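Local coordinates for protein chitinase A (Pteris ryukyuensis, PDB 4RL3) that probably hydrolyses the glycosidic bonds of chitin, as the catalytic domain of a plant class III chitinase of glycosyl hydrolase family 18, at residues F4-G9 and A258-E263. Residues are numbered along the deposited sequence; the frame is centred on the assembly and turned at random.
Sequences FREYIG and AKFQYE
Glu6 and Glu263 bring two carboxylates together in a buried setting, where two acids can lie side by side when one probably keeps its proton. Glu6 OE2 lies 2.6 Å from Glu263 OE1, a separation at which two ionised carboxylates would repel. The two side chains cross at about a right angle, with their carboxylate planes 58° apart. On Glu6, CG is anti to the backbone N (chi1 -176°), sending the acid from the strand toward the helix. On Glu263 a bend at chi2 lays the carboxylate aside: CG rests against Glu6 OE1 at 3.2 Å, and OE1 reaches round to OE2. Glu263 OE1 also shares a hydrogen bond with Ser253 OG, which would help steady that acid.

As in other family 18 chitinases, the domain is a TIM barrel. Strand 3-8 belongs to its parallel wall, next to strand 244-248, whose Ile247 touches both glutamate side chains, and helix 261-271, the last of the chain, packs outside. The contact joins the first barrel strand to the first turn of the closing helix.

Aromatic rings flank the acid pair. Phe4 CZ approaches Glu263 CG obliquely at 4.1 Å, its ring 71° from the carboxylate plane, and the same ring touches Ala266 and Leu270 farther along the helix. From the N-cap position, Phe260 turns a ring edge loosely to Glu6, CE1 standing 4.3 Å from OE2, while its ring also packs on Ser253 and Tyr254.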
loop_
_atom_site.group_PDB
_atom_site.type_symbol
_atom_site.label_atom_id
_atom_site.label_comp_id
_atom_site.label_asym_id
_atom_site.label_seq_id
_atom_site.Cartn_x
_atom_site.Cartn_y
_atom_site.Cartn_z
ATOM N N PHE A 4 9.106 6.795 2.496
ATOM C CA PHE A 4 8.060 7.458 1.733
ATOM C C PHE A 4 7.551 6.464 0.704
ATOM O O PHE A 4 8.353 5.844 0.012
ATOM C CB PHE A 4 8.569 8.716 1.023
ATOM C CG PHE A 4 7.539 9.314 0.125
ATOM C CD1 PHE A 4 6.473 10.023 0.669
ATOM C CD2 PHE A 4 7.570 9.100 -1.248
ATOM C CE1 PHE A 4 5.487 10.542 -0.137
ATOM C CE2 PHE A 4 6.580 9.609 -2.053
ATOM C CZ PHE A 4 5.538 10.328 -1.499
ATOM N N ARG A 5 6.232 6.315 0.604
ATOM C CA ARG A 5 5.637 5.390 -0.374
ATOM C C ARG A 5 4.558 6.057 -1.216
ATOM O O ARG A 5 3.843 6.936 -0.736
ATOM C CB ARG A 5 5.061 4.148 0.311
ATOM C CG ARG A 5 5.793 3.750 1.588
ATOM C CD ARG A 5 5.277 2.452 2.168
ATOM N NE ARG A 5 5.800 1.283 1.469
ATOM C CZ ARG A 5 5.269 0.062 1.535
ATOM N NH1 ARG A 5 4.168 -0.158 2.234
ATOM N NH2 ARG A 5 5.830 -0.933 0.855
ATOM N N GLU A 6 4.476 5.634 -2.477
ATOM C CA GLU A 6 3.582 6.217 -3.472
ATOM C C GLU A 6 2.855 5.094 -4.212
ATOM O O GLU A 6 3.482 4.338 -4.966
ATOM C CB GLU A 6 4.401 7.051 -4.473
ATOM C CG GLU A 6 3.591 7.804 -5.526
ATOM C CD GLU A 6 3.077 9.150 -5.058
ATOM O OE1 GLU A 6 3.229 9.490 -3.869
ATOM O OE2 GLU A 6 2.499 9.861 -5.906
ATOM N N TYR A 7 1.542 4.985 -4.017
ATOM C CA TYR A 7 0.737 4.089 -4.854
ATOM C C TYR A 7 0.680 4.618 -6.279
ATOM O O TYR A 7 0.633 5.841 -6.496
ATOM C CB TYR A 7 -0.688 3.923 -4.311
ATOM C CG TYR A 7 -0.801 3.052 -3.073
ATOM C CD1 TYR A 7 -0.566 3.570 -1.795
ATOM C CD2 TYR A 7 -1.150 1.712 -3.174
ATOM C CE1 TYR A 7 -0.678 2.782 -0.672
ATOM C CE2 TYR A 7 -1.273 0.914 -2.043
ATOM C CZ TYR A 7 -1.028 1.453 -0.794
ATOM O OH TYR A 7 -1.131 0.683 0.346
ATOM N N ILE A 8 0.702 3.706 -7.253
ATOM C CA ILE A 8 0.667 4.094 -8.657
ATOM C C ILE A 8 0.129 2.994 -9.569
ATOM O O ILE A 8 0.456 1.821 -9.400
ATOM C CB ILE A 8 2.081 4.519 -9.126
ATOM C CG1 ILE A 8 2.081 4.997 -10.590
ATOM C CG2 ILE A 8 3.100 3.397 -8.938
ATOM C CD1 ILE A 8 3.319 5.764 -10.961
ATOM N N GLY A 9 -0.693 3.398 -10.539
ATOM C CA GLY A 9 -0.998 2.567 -11.704
ATOM C C GLY A 9 -2.413 2.080 -11.925
ATOM O O GLY A 9 -2.686 1.511 -12.971
ATOM N N ALA A 258 -3.027 20.373 -8.294
ATOM C CA ALA A 258 -1.841 20.539 -7.452
ATOM C C ALA A 258 -0.643 19.744 -7.963
ATOM O O ALA A 258 0.480 19.965 -7.517
ATOM C CB ALA A 258 -2.134 20.155 -6.004
ATOM N N LYS A 259 -0.879 18.828 -8.893
ATOM C CA LYS A 259 0.166 17.955 -9.415
ATOM C C LYS A 259 0.944 17.290 -8.257
ATOM O O LYS A 259 0.296 16.768 -7.335
ATOM C CB LYS A 259 1.010 18.681 -10.475
ATOM C CG LYS A 259 0.207 19.011 -11.741
ATOM C CD LYS A 259 -0.173 17.744 -12.503
ATOM C CE LYS A 259 -0.670 17.998 -13.920
ATOM N NZ LYS A 259 -0.531 16.782 -14.771
ATOM N N PHE A 260 2.276 17.292 -8.276
ATOM C CA PHE A 260 3.050 16.488 -7.328
ATOM C C PHE A 260 3.727 17.277 -6.210
ATOM O O PHE A 260 4.678 16.796 -5.600
ATOM C CB PHE A 260 4.089 15.647 -8.075
ATOM C CG PHE A 260 3.489 14.617 -8.992
ATOM C CD1 PHE A 260 3.212 13.333 -8.524
ATOM C CD2 PHE A 260 3.209 14.914 -10.314
ATOM C CE1 PHE A 260 2.667 12.373 -9.363
ATOM C CE2 PHE A 260 2.656 13.954 -11.152
ATOM C CZ PHE A 260 2.395 12.686 -10.678
ATOM N N GLN A 261 3.234 18.474 -5.920
ATOM C CA GLN A 261 3.885 19.303 -4.914
ATOM C C GLN A 261 3.858 18.681 -3.525
ATOM O O GLN A 261 4.794 18.868 -2.750
ATOM C CB GLN A 261 3.315 20.724 -4.886
ATOM C CG GLN A 261 1.888 20.866 -4.379
ATOM C CD GLN A 261 1.327 22.236 -4.702
ATOM O OE1 GLN A 261 1.552 23.207 -3.971
ATOM N NE2 GLN A 261 0.611 22.327 -5.810
ATOM N N TYR A 262 2.814 17.929 -3.196
ATOM C CA TYR A 262 2.738 17.337 -1.857
ATOM C C TYR A 262 3.633 16.100 -1.688
ATOM O O TYR A 262 4.139 15.851 -0.593
ATOM C CB TYR A 262 1.288 17.041 -1.484
ATOM C CG TYR A 262 0.456 18.290 -1.419
ATOM C CD1 TYR A 262 0.779 19.311 -0.529
ATOM C CD2 TYR A 262 -0.643 18.466 -2.250
ATOM C CE1 TYR A 262 0.024 20.465 -0.459
ATOM C CE2 TYR A 262 -1.408 19.622 -2.179
ATOM C CZ TYR A 262 -1.066 20.610 -1.285
ATOM O OH TYR A 262 -1.829 21.758 -1.222
ATOM N N GLU A 263 3.871 15.362 -2.775
ATOM C CA GLU A 263 4.876 14.295 -2.766
ATOM C C GLU A 263 6.228 14.872 -2.367
ATOM O O GLU A 263 6.959 14.303 -1.550
ATOM C CB GLU A 263 5.018 13.660 -4.152
ATOM C CG GLU A 263 4.006 12.577 -4.513
ATOM C CD GLU A 263 2.635 13.095 -4.915
ATOM O OE1 GLU A 263 1.782 12.253 -5.263
ATOM O OE2 GLU A 263 2.380 14.324 -4.904
#